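Side-chain contacts in mandelate racemase/muconate lactonizing protein (Thermobispora bispora, PDB 3VC5), which probably catalyses the magnesium-dependent dehydration of D-glucarate to 5-dehydro-4-deoxy-D-glucarate, as a member of the mandelate racemase/muconate lactonizing branch of the enolase superfamily: residues 78-83 with 132-137; 84-89 with 99-104; 170-175 with 428-433. All coordinates share one frame; numbering follows the deposited sequence.

Interaction 1: 78-83 with 132-137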
loop_
_atom_site.group_PDB
_atom_site.type_symbol
_atom_site.label_atom_id
_atom_site.label_comp_id
_atom_site.label_asym_id
_atom_site.label_seq_id
_atom_site.Cartn_x
_atom_site.Cartn_y
_atom_site.Cartn_z
ATOM N N GLU A 78 -8.075 13.769 24.464
ATOM C CA GLU A 78 -6.985 13.639 25.451
ATOM C C GLU A 78 -5.754 12.930 24.878
ATOM O O GLU A 78 -4.602 13.323 25.142
ATOM C CB GLU A 78 -7.465 12.924 26.725
ATOM C CG GLU A 78 -8.449 13.754 27.533
ATOM C CD GLU A 78 -9.085 12.961 28.669
ATOM O OE1 GLU A 78 -8.913 11.709 28.707
ATOM O OE2 GLU A 78 -9.762 13.597 29.514
ATOM N N GLN A 79 -5.991 11.897 24.082
ATOM C CA GLN A 79 -4.896 11.180 23.427
ATOM C C GLN A 79 -4.220 12.028 22.368
ATOM O O GLN A 79 -2.982 11.996 22.248
ATOM C CB GLN A 79 -5.368 9.848 22.821
ATOM C CG GLN A 79 -5.818 8.820 23.857
ATOM C CD GLN A 79 -4.798 8.519 24.967
ATOM O OE1 GLN A 79 -5.162 8.456 26.162
ATOM N NE2 GLN A 79 -3.529 8.313 24.593
ATOM N N VAL A 80 -5.001 12.817 21.622
ATOM C CA VAL A 80 -4.429 13.660 20.587
ATOM C C VAL A 80 -3.552 14.730 21.258
ATOM O O VAL A 80 -2.446 15.014 20.777
ATOM C CB VAL A 80 -5.529 14.277 19.708
ATOM C CG1 VAL A 80 -4.962 15.321 18.728
ATOM C CG2 VAL A 80 -6.277 13.184 18.915
ATOM N N ARG A 81 -4.019 15.319 22.360
ATOM C CA ARG A 81 -3.192 16.296 23.073
ATOM C C ARG A 81 -1.903 15.658 23.583
ATOM O O ARG A 81 -0.817 16.226 23.439
ATOM C CB ARG A 81 -3.954 16.897 24.248
ATOM C CG ARG A 81 -5.056 17.871 23.835
ATOM C CD ARG A 81 -5.638 18.511 25.097
ATOM N NE ARG A 81 -6.529 19.619 24.814
ATOM C CZ ARG A 81 -7.756 19.736 25.297
ATOM N NH1 ARG A 81 -8.258 18.818 26.123
ATOM N NH2 ARG A 81 -8.479 20.796 24.951
ATOM N N ALA A 82 -2.014 14.483 24.192
ATOM C CA ALA A 82 -0.821 13.822 24.726
ATOM C C ALA A 82 0.194 13.497 23.615
ATOM O O ALA A 82 1.408 13.731 23.759
ATOM C CB ALA A 82 -1.231 12.550 25.453
ATOM N N ALA A 83 -0.294 12.970 22.495
ATOM C CA ALA A 83 0.589 12.678 21.371
ATOM C C ALA A 83 1.202 13.962 20.792
ATOM O O ALA A 83 2.412 14.014 20.499
ATOM C CB ALA A 83 -0.166 11.890 20.285
ATOM N N ALA A 132 -3.817 9.694 12.506
ATOM C CA ALA A 132 -4.270 10.267 11.272
ATOM C C ALA A 132 -4.314 11.784 11.299
ATOM O O ALA A 132 -4.032 12.389 10.269
ATOM C CB ALA A 132 -5.637 9.713 10.881
ATOM N N ALA A 133 -4.704 12.405 12.414
ATOM C CA ALA A 133 -4.727 13.888 12.430
ATOM C C ALA A 133 -3.332 14.476 12.130
ATOM O O ALA A 133 -3.174 15.486 11.397
ATOM C CB ALA A 133 -5.225 14.408 13.784
ATOM N N PHE A 134 -2.312 13.843 12.686
ATOM C CA PHE A 134 -0.964 14.345 12.462
ATOM C C PHE A 134 -0.456 14.017 11.053
ATOM O O PHE A 134 0.257 14.816 10.430
ATOM C CB PHE A 134 -0.055 13.757 13.524
ATOM C CG PHE A 134 -0.542 14.024 14.930
ATOM C CD1 PHE A 134 -0.668 15.334 15.411
ATOM C CD2 PHE A 134 -0.872 12.975 15.778
ATOM C CE1 PHE A 134 -1.116 15.577 16.712
ATOM C CE2 PHE A 134 -1.331 13.206 17.064
ATOM C CZ PHE A 134 -1.439 14.509 17.542
ATOM N N GLU A 135 -0.788 12.827 10.549
ATOM C CA GLU A 135 -0.277 12.413 9.244
ATOM C C GLU A 135 -0.784 13.358 8.149
ATOM O O GLU A 135 -0.027 13.761 7.268
ATOM C CB GLU A 135 -0.652 10.972 8.940
ATOM C CG GLU A 135 -0.019 10.442 7.649
ATOM C CD GLU A 135 -1.015 10.176 6.527
ATOM O OE1 GLU A 135 -2.104 10.793 6.494
ATOM O OE2 GLU A 135 -0.705 9.318 5.655
ATOM N N VAL A 136 -2.084 13.650 8.173
ATOM C CA VAL A 136 -2.661 14.583 7.202
ATOM C C VAL A 136 -1.945 15.937 7.266
ATOM O O VAL A 136 -1.608 16.522 6.205
ATOM C CB VAL A 136 -4.210 14.726 7.403
ATOM C CG1 VAL A 136 -4.772 15.892 6.560
ATOM C CG2 VAL A 136 -4.864 13.420 7.096
ATOM N N ALA A 137 -1.689 16.433 8.474
ATOM C CA ALA A 137 -1.001 17.754 8.644
ATOM C C ALA A 137 0.445 17.693 8.104
ATOM O O ALA A 137 0.932 18.637 7.458
ATOM C CB ALA A 137 -0.986 18.148 10.109
#
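Phe-134 reaches from helix 123-146 to helix 74-85 and rests the far end of its ring against Val-80 and Ala-83. The two contacts differ in kind. At CZ the ring comes edge-on to the backbone, with Val-80 O near the ring plane and 3.4 Å from CZ, an approach that turns the slightly positive C-H rim toward the carbonyl oxygen. The same CZ lies 3.8 Å from Val-80 CG1. Val-80 holds CG1 anti to its own nitrogen (chi1 172°), which brings that methyl round beside the carbonyl carbon and lets methyl and oxygen share one ring atom. One turn further on, Ala-83 CB approaches the ring obliquely, 3.7 Å from CE2. The backbones themselves stay well apart, Val-80 CA and Ala-133 CA being 8.2 Å from each other, so the ring bridges most of the gap.

All three touching residues are buried. Val-56 of strand 50-60 packs on both Val-80 and Phe-134, while Val-28 and Val-102 reach the phenylalanine from strand 25-36 and helix 95-106. Next to the ring-bearing residue, Glu-135 turns to the other domain, where its two carboxylate oxygens take the backbone N-H groups of Leu-318 and Val-319. The arrangement, helices laid on a three-stranded antiparallel meander with an apolar layer between, is the core of the alpha+beta N-terminal capping domain of the enolase superfamily.

Interaction 2: 84-89 with 99-104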
loop_
_atom_site.group_PDB
_atom_site.type_symbol
_atom_site.label_atom_id
_atom_site.label_comp_id
_atom_site.label_asym_id
_atom_site.label_seq_id
_atom_site.Cartn_x
_atom_site.Cartn_y
_atom_site.Cartn_z
ATOM N N ALA A 84 0.386 15.014 20.658
ATOM C CA ALA A 84 0.856 16.258 20.085
ATOM C C ALA A 84 2.048 16.794 20.870
ATOM O O ALA A 84 3.012 17.279 20.281
ATOM C CB ALA A 84 -0.258 17.293 20.073
ATOM N N ALA A 85 1.976 16.690 22.199
ATOM C CA ALA A 85 3.013 17.234 23.077
ATOM C C ALA A 85 4.358 16.521 22.909
ATOM O O ALA A 85 5.409 17.069 23.298
ATOM C CB ALA A 85 2.552 17.177 24.543
ATOM N N ARG A 86 4.328 15.319 22.320
ATOM C CA ARG A 86 5.519 14.501 22.164
ATOM C C ARG A 86 6.051 14.479 20.715
ATOM O O ARG A 86 6.974 13.722 20.412
ATOM C CB ARG A 86 5.296 13.077 22.715
ATOM C CG ARG A 86 4.897 13.047 24.193
ATOM C CD ARG A 86 5.999 12.511 25.068
ATOM N NE ARG A 86 6.384 11.146 24.699
ATOM C CZ ARG A 86 5.868 10.037 25.235
ATOM N NH1 ARG A 86 4.932 10.112 26.176
ATOM N NH2 ARG A 86 6.293 8.845 24.831
ATOM N N LEU A 87 5.487 15.308 19.820
ATOM C CA LEU A 87 5.962 15.353 18.430
ATOM C C LEU A 87 7.057 16.388 18.101
ATOM O O LEU A 87 7.809 16.201 17.134
ATOM C CB LEU A 87 4.804 15.527 17.447
ATOM C CG LEU A 87 3.764 14.406 17.443
ATOM C CD1 LEU A 87 2.742 14.641 16.344
ATOM C CD2 LEU A 87 4.395 13.022 17.278
ATOM N N PRO A 88 7.156 17.480 18.888
ATOM C CA PRO A 88 8.246 18.393 18.542
ATOM C C PRO A 88 9.597 17.678 18.459
ATOM O O PRO A 88 9.919 16.818 19.302
ATOM C CB PRO A 88 8.191 19.441 19.670
ATOM C CG PRO A 88 6.660 19.491 19.982
ATOM C CD PRO A 88 6.289 18.029 19.957
ATOM N N GLY A 89 10.363 18.011 17.430
ATOM C CA GLY A 89 11.718 17.456 17.261
ATOM C C GLY A 89 11.738 16.365 16.202
ATOM O O GLY A 89 12.803 16.000 15.692
ATOM N N TYR A 99 4.387 7.654 13.719
ATOM C CA TYR A 99 3.468 6.550 14.064
ATOM C C TYR A 99 3.903 5.790 15.332
ATOM O O TYR A 99 3.086 5.547 16.225
ATOM C CB TYR A 99 3.323 5.575 12.892
ATOM C CG TYR A 99 2.190 4.604 13.074
ATOM C CD1 TYR A 99 0.939 4.881 12.574
ATOM C CD2 TYR A 99 2.390 3.371 13.716
ATOM C CE1 TYR A 99 -0.118 4.014 12.725
ATOM C CE2 TYR A 99 1.339 2.476 13.868
ATOM C CZ TYR A 99 0.093 2.796 13.358
ATOM O OH TYR A 99 -0.941 1.895 13.527
ATOM N N ARG A 100 5.193 5.443 15.431
ATOM C CA ARG A 100 5.696 4.733 16.627
ATOM C C ARG A 100 5.569 5.604 17.882
ATOM O O ARG A 100 5.220 5.096 18.945
ATOM C CB ARG A 100 7.149 4.286 16.433
ATOM C CG ARG A 100 7.313 3.150 15.426
ATOM C CD ARG A 100 8.692 2.477 15.546
ATOM N NE ARG A 100 9.764 3.469 15.551
ATOM C CZ ARG A 100 10.395 3.909 14.465
ATOM N NH1 ARG A 100 10.080 3.443 13.260
ATOM N NH2 ARG A 100 11.348 4.824 14.588
ATOM N N ARG A 101 5.788 6.919 17.754
ATOM C CA ARG A 101 5.635 7.823 18.900
ATOM C C ARG A 101 4.171 7.877 19.363
ATOM O O ARG A 101 3.879 7.825 20.567
ATOM C CB ARG A 101 6.144 9.235 18.526
ATOM C CG ARG A 101 6.140 10.279 19.652
ATOM C CD ARG A 101 7.157 10.018 20.778
ATOM N NE ARG A 101 8.541 9.830 20.325
ATOM C CZ ARG A 101 9.436 10.796 20.085
ATOM N NH1 ARG A 101 9.118 12.087 20.211
ATOM N NH2 ARG A 101 10.672 10.468 19.703
ATOM N N VAL A 102 3.246 7.947 18.410
ATOM C CA VAL A 102 1.821 7.931 18.756
ATOM C C VAL A 102 1.478 6.601 19.462
ATOM O O VAL A 102 0.758 6.583 20.481
ATOM C CB VAL A 102 0.945 8.120 17.518
ATOM C CG1 VAL A 102 -0.520 7.821 17.842
ATOM C CG2 VAL A 102 1.080 9.547 16.953
ATOM N N ALA A 103 1.975 5.492 18.913
ATOM C CA ALA A 103 1.748 4.175 19.548
ATOM C C ALA A 103 2.282 4.126 20.975
ATOM O O ALA A 103 1.631 3.591 21.874
ATOM C CB ALA A 103 2.349 3.052 18.718
ATOM N N ASP A 104 3.461 4.707 21.198
ATOM C CA ASP A 104 4.006 4.803 22.559
ATOM C C ASP A 104 3.089 5.607 23.490
ATOM O O ASP A 104 2.890 5.265 24.664
ATOM C CB ASP A 104 5.401 5.451 22.536
ATOM C CG ASP A 104 6.453 4.576 21.927
ATOM O OD1 ASP A 104 6.275 3.336 21.832
ATOM O OD2 ASP A 104 7.524 5.148 21.590
HETATM O O HOH W 1 11.273 14.305 19.354
#
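Residues 84-89 carry the chain out of helix 74-85 into the loop that leads to helix 95-106, and 99-104 form the middle of that second helix; the backbones come closest at Arg-86 and Arg-101, whose CA atoms are 7.4 Å apart. The two consecutive helices, joined by this loop, belong to the alpha+beta capping domain, and the side chains here tie the loop to the second helix. A hydrogen bond from Leu-87 N to Ala-84 O turns the chain.

Arg-101 and Arg-86 carry the contact between them. In Arg-101, CG stands anti to the backbone nitrogen (chi1 -176°), and two successive bends further out fold the chain so that the guanidinium curls over the loop. The aliphatic part is used as well: CG lies 4.0 Å from Leu-87 CD2, the two side chains running alongside with opposite headings, and CD packs 4.1 Å from Arg-86 CB. Leu-87 also touches Ile-25 and Ile-98, so the leucine joins the loop to the sheet and to helix 95-106.

Arg-86, likewise bent twice, crosses Arg-101 at about a right angle, and its NH2 comes to 4.2 Å from Asp-104 CB. The charged ends do not pair: Arg-86 NH2 and Asp-104 OD2 remain 5.1 Å apart, near enough only for a diffuse attraction, which may partly offset the nearness of the two arginines.

The polar grip is Arg-101 NH1 on Arg-86 O, at 2.7 Å. Seen from the oxygen, the donor lies nearly straight out from the carbonyl (170°), although the bond bends to 143° at the hydrogen. The same NH1 also gives a hydrogen bond to a water, which in turn donates to Pro-88 O over 2.9 Å.

Interaction 3: 170-175 with 428-433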
loop_
_atom_site.group_PDB
_atom_site.type_symbol
_atom_site.label_atom_id
_atom_site.label_comp_id
_atom_site.label_asym_id
_atom_site.label_seq_id
_atom_site.Cartn_x
_atom_site.Cartn_y
_atom_site.Cartn_z
ATOM N N TYR A 170 -33.528 10.336 7.478
ATOM C CA TYR A 170 -34.753 10.698 8.169
ATOM C C TYR A 170 -34.374 11.686 9.268
ATOM O O TYR A 170 -33.310 11.566 9.881
ATOM C CB TYR A 170 -35.431 9.468 8.759
ATOM C CG TYR A 170 -35.887 8.464 7.739
ATOM C CD1 TYR A 170 -37.074 8.661 7.018
ATOM C CD2 TYR A 170 -35.179 7.288 7.532
ATOM C CE1 TYR A 170 -37.509 7.730 6.100
ATOM C CE2 TYR A 170 -35.619 6.338 6.621
ATOM C CZ TYR A 170 -36.791 6.565 5.908
ATOM O OH TYR A 170 -37.238 5.624 5.002
ATOM N N LYS A 171 -35.186 12.723 9.455
ATOM C CA LYS A 171 -34.888 13.706 10.486
ATOM C C LYS A 171 -36.118 14.423 10.991
ATOM O O LYS A 171 -37.112 14.549 10.271
ATOM C CB LYS A 171 -33.879 14.733 9.953
ATOM C CG LYS A 171 -34.440 15.584 8.782
ATOM C CD LYS A 171 -33.402 16.573 8.221
ATOM C CE LYS A 171 -33.028 17.677 9.234
ATOM N NZ LYS A 171 -34.205 18.579 9.605
ATOM N N TRP A 172 -36.060 14.867 12.242
ATOM C CA TRP A 172 -37.104 15.732 12.780
ATOM C C TRP A 172 -36.956 17.107 12.135
ATOM O O TRP A 172 -35.929 17.385 11.502
ATOM C CB TRP A 172 -36.992 15.839 14.294
ATOM C CG TRP A 172 -37.098 14.523 14.987
ATOM C CD1 TRP A 172 -37.813 13.423 14.571
ATOM C CD2 TRP A 172 -36.507 14.169 16.241
ATOM N NE1 TRP A 172 -37.674 12.396 15.490
ATOM C CE2 TRP A 172 -36.887 12.834 16.527
ATOM C CE3 TRP A 172 -35.692 14.848 17.153
ATOM C CZ2 TRP A 172 -36.471 12.168 17.681
ATOM C CZ3 TRP A 172 -35.290 14.185 18.308
ATOM C CH2 TRP A 172 -35.678 12.856 18.556
ATOM N N ALA A 173 -37.958 17.974 12.306
ATOM C CA ALA A 173 -37.912 19.314 11.728
ATOM C C ALA A 173 -36.823 20.143 12.420
ATOM O O ALA A 173 -36.255 21.070 11.825
ATOM C CB ALA A 173 -39.256 19.979 11.886
ATOM N N GLY A 174 -36.537 19.809 13.677
ATOM C CA GLY A 174 -35.514 20.533 14.461
ATOM C C GLY A 174 -35.273 19.762 15.739
ATOM O O GLY A 174 -35.979 18.777 16.009
ATOM N N HIS A 175 -34.290 20.192 16.530
ATOM C CA HIS A 175 -34.072 19.611 17.858
ATOM C C HIS A 175 -35.174 20.087 18.775
ATOM O O HIS A 175 -35.518 21.259 18.726
ATOM C CB HIS A 175 -32.718 20.053 18.383
ATOM C CG HIS A 175 -31.591 19.354 17.695
ATOM N ND1 HIS A 175 -31.219 18.058 18.003
ATOM C CD2 HIS A 175 -30.813 19.737 16.654
ATOM C CE1 HIS A 175 -30.234 17.686 17.199
ATOM N NE2 HIS A 175 -29.985 18.679 16.357
ATOM N N ARG A 428 -32.666 8.542 24.107
ATOM C CA ARG A 428 -33.298 8.090 25.346
ATOM C C ARG A 428 -33.897 9.231 26.170
ATOM O O ARG A 428 -34.822 9.015 26.966
ATOM C CB ARG A 428 -32.304 7.289 26.192
ATOM C CG ARG A 428 -32.098 5.867 25.692
ATOM C CD ARG A 428 -30.974 5.166 26.453
ATOM N NE ARG A 428 -30.958 3.727 26.198
ATOM C CZ ARG A 428 -29.988 2.907 26.602
ATOM N NH1 ARG A 428 -28.939 3.385 27.269
ATOM N NH2 ARG A 428 -30.058 1.608 26.333
ATOM N N SER A 429 -33.392 10.449 25.994
ATOM C CA SER A 429 -33.950 11.570 26.744
ATOM C C SER A 429 -35.395 11.873 26.300
ATOM O O SER A 429 -36.178 12.481 27.051
ATOM C CB SER A 429 -33.046 12.806 26.652
ATOM O OG SER A 429 -33.223 13.493 25.417
ATOM N N PHE A 430 -35.747 11.409 25.097
ATOM C CA PHE A 430 -37.094 11.562 24.533
ATOM C C PHE A 430 -37.913 10.263 24.636
ATOM O O PHE A 430 -39.099 10.286 24.955
ATOM C CB PHE A 430 -37.014 12.010 23.076
ATOM C CG PHE A 430 -36.127 13.203 22.860
ATOM C CD1 PHE A 430 -36.447 14.429 23.417
ATOM C CD2 PHE A 430 -34.971 13.104 22.112
ATOM C CE1 PHE A 430 -35.647 15.536 23.236
ATOM C CE2 PHE A 430 -34.152 14.220 21.922
ATOM C CZ PHE A 430 -34.489 15.436 22.492
ATOM N N ASP A 431 -37.269 9.134 24.362
ATOM C CA ASP A 431 -37.901 7.823 24.448
ATOM C C ASP A 431 -37.031 6.909 25.323
ATOM O O ASP A 431 -36.071 6.308 24.833
ATOM C CB ASP A 431 -38.059 7.250 23.031
ATOM C CG ASP A 431 -38.537 5.825 23.023
ATOM O OD1 ASP A 431 -39.056 5.366 24.068
ATOM O OD2 ASP A 431 -38.391 5.166 21.966
ATOM N N PRO A 432 -37.340 6.835 26.632
ATOM C CA PRO A 432 -36.533 6.131 27.629
ATOM C C PRO A 432 -36.337 4.661 27.305
ATOM O O PRO A 432 -35.362 4.040 27.755
ATOM C CB PRO A 432 -37.386 6.237 28.898
ATOM C CG PRO A 432 -38.195 7.448 28.704
ATOM C CD PRO A 432 -38.489 7.527 27.247
ATOM N N SER A 433 -37.272 4.102 26.544
ATOM C CA SER A 433 -37.220 2.683 26.202
ATOM C C SER A 433 -36.326 2.405 24.991
ATOM O O SER A 433 -36.005 1.254 24.696
ATOM C CB SER A 433 -38.631 2.157 25.930
ATOM O OG SER A 433 -39.091 2.610 24.663
#
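Phe-430 receives the edge of Trp-172 on its ring face, joining the late helix 423-430 to the loop that leaves strand 161-169, the first strand of the (beta/alpha)7beta barrel of this superfamily. Segment 428-433 starts with Arg-428, whose side chain serves its own end of the chain: NE bonds Phe-434 O and NH2 bonds Ser-435 OG. Ser-429 follows. Its OG sits over the centre of the Phe-430 ring, 3.5 Å above the plane, and is held there by a hydrogen bond to Tyr-426 O.

Phe-430 then makes the crossing. With CG anti to its carbonyl carbon (chi1 -51°), it directs the CD2-CE2 side of the ring to the tryptophan, whose CH2 and CZ3 form the leading edge. The closest pair is Trp-172 CH2 with Phe-430 CD2, 3.6 Å, backed by CZ3 to CE2 at 3.8 Å. The planes stand at 84° with centroids 5.4 Å apart, an offset T-shaped stack. Trp-172 comes from the face opposite to Ser-429 OG, and Pro-176 and Tyr-426 add to the surroundings of this otherwise exposed ring. The tryptophan is supported from its own loop: Lys-171 NZ folds back to bond Trp-172 O at 2.8 Å and also meets the carboxylate of Asp-181 and Gly-184 O, which fixes the backbone that carries the indole. His-175 ND1 bonds Tyr-426 OH, a second tie between loop and helix.

Past Phe-430, Asp-431 bonds within its own segment. Its OD1 weakly accepts Ser-433 N and, more firmly, takes Ser-433 OG at 2.8 Å on the syn side of the carboxylate, 21° out of its plane.

Overall arrangement
Interactions 1 and 2 are neighbours in one domain, with centres 8 Å apart, and both use helix 74-85; interaction 2 lies nested within the chain loop that interaction 1 closes. They meet directly, Phe-134 CD1 lying 3.6 Å from Leu-87 CD1. Their chemistry follows depth: the buried interaction 1 is almost wholly apolar, whereas the partly exposed interaction 2 combines arginine aliphatic packing with a carbonyl bond and a bridging water. Interaction 3 stands apart, its centre 33 Å from that of interaction 1 and 41 Å from that of interaction 2. It is a surface pair of aromatic rings, joining barrel loop and late helix across 252 intervening residues.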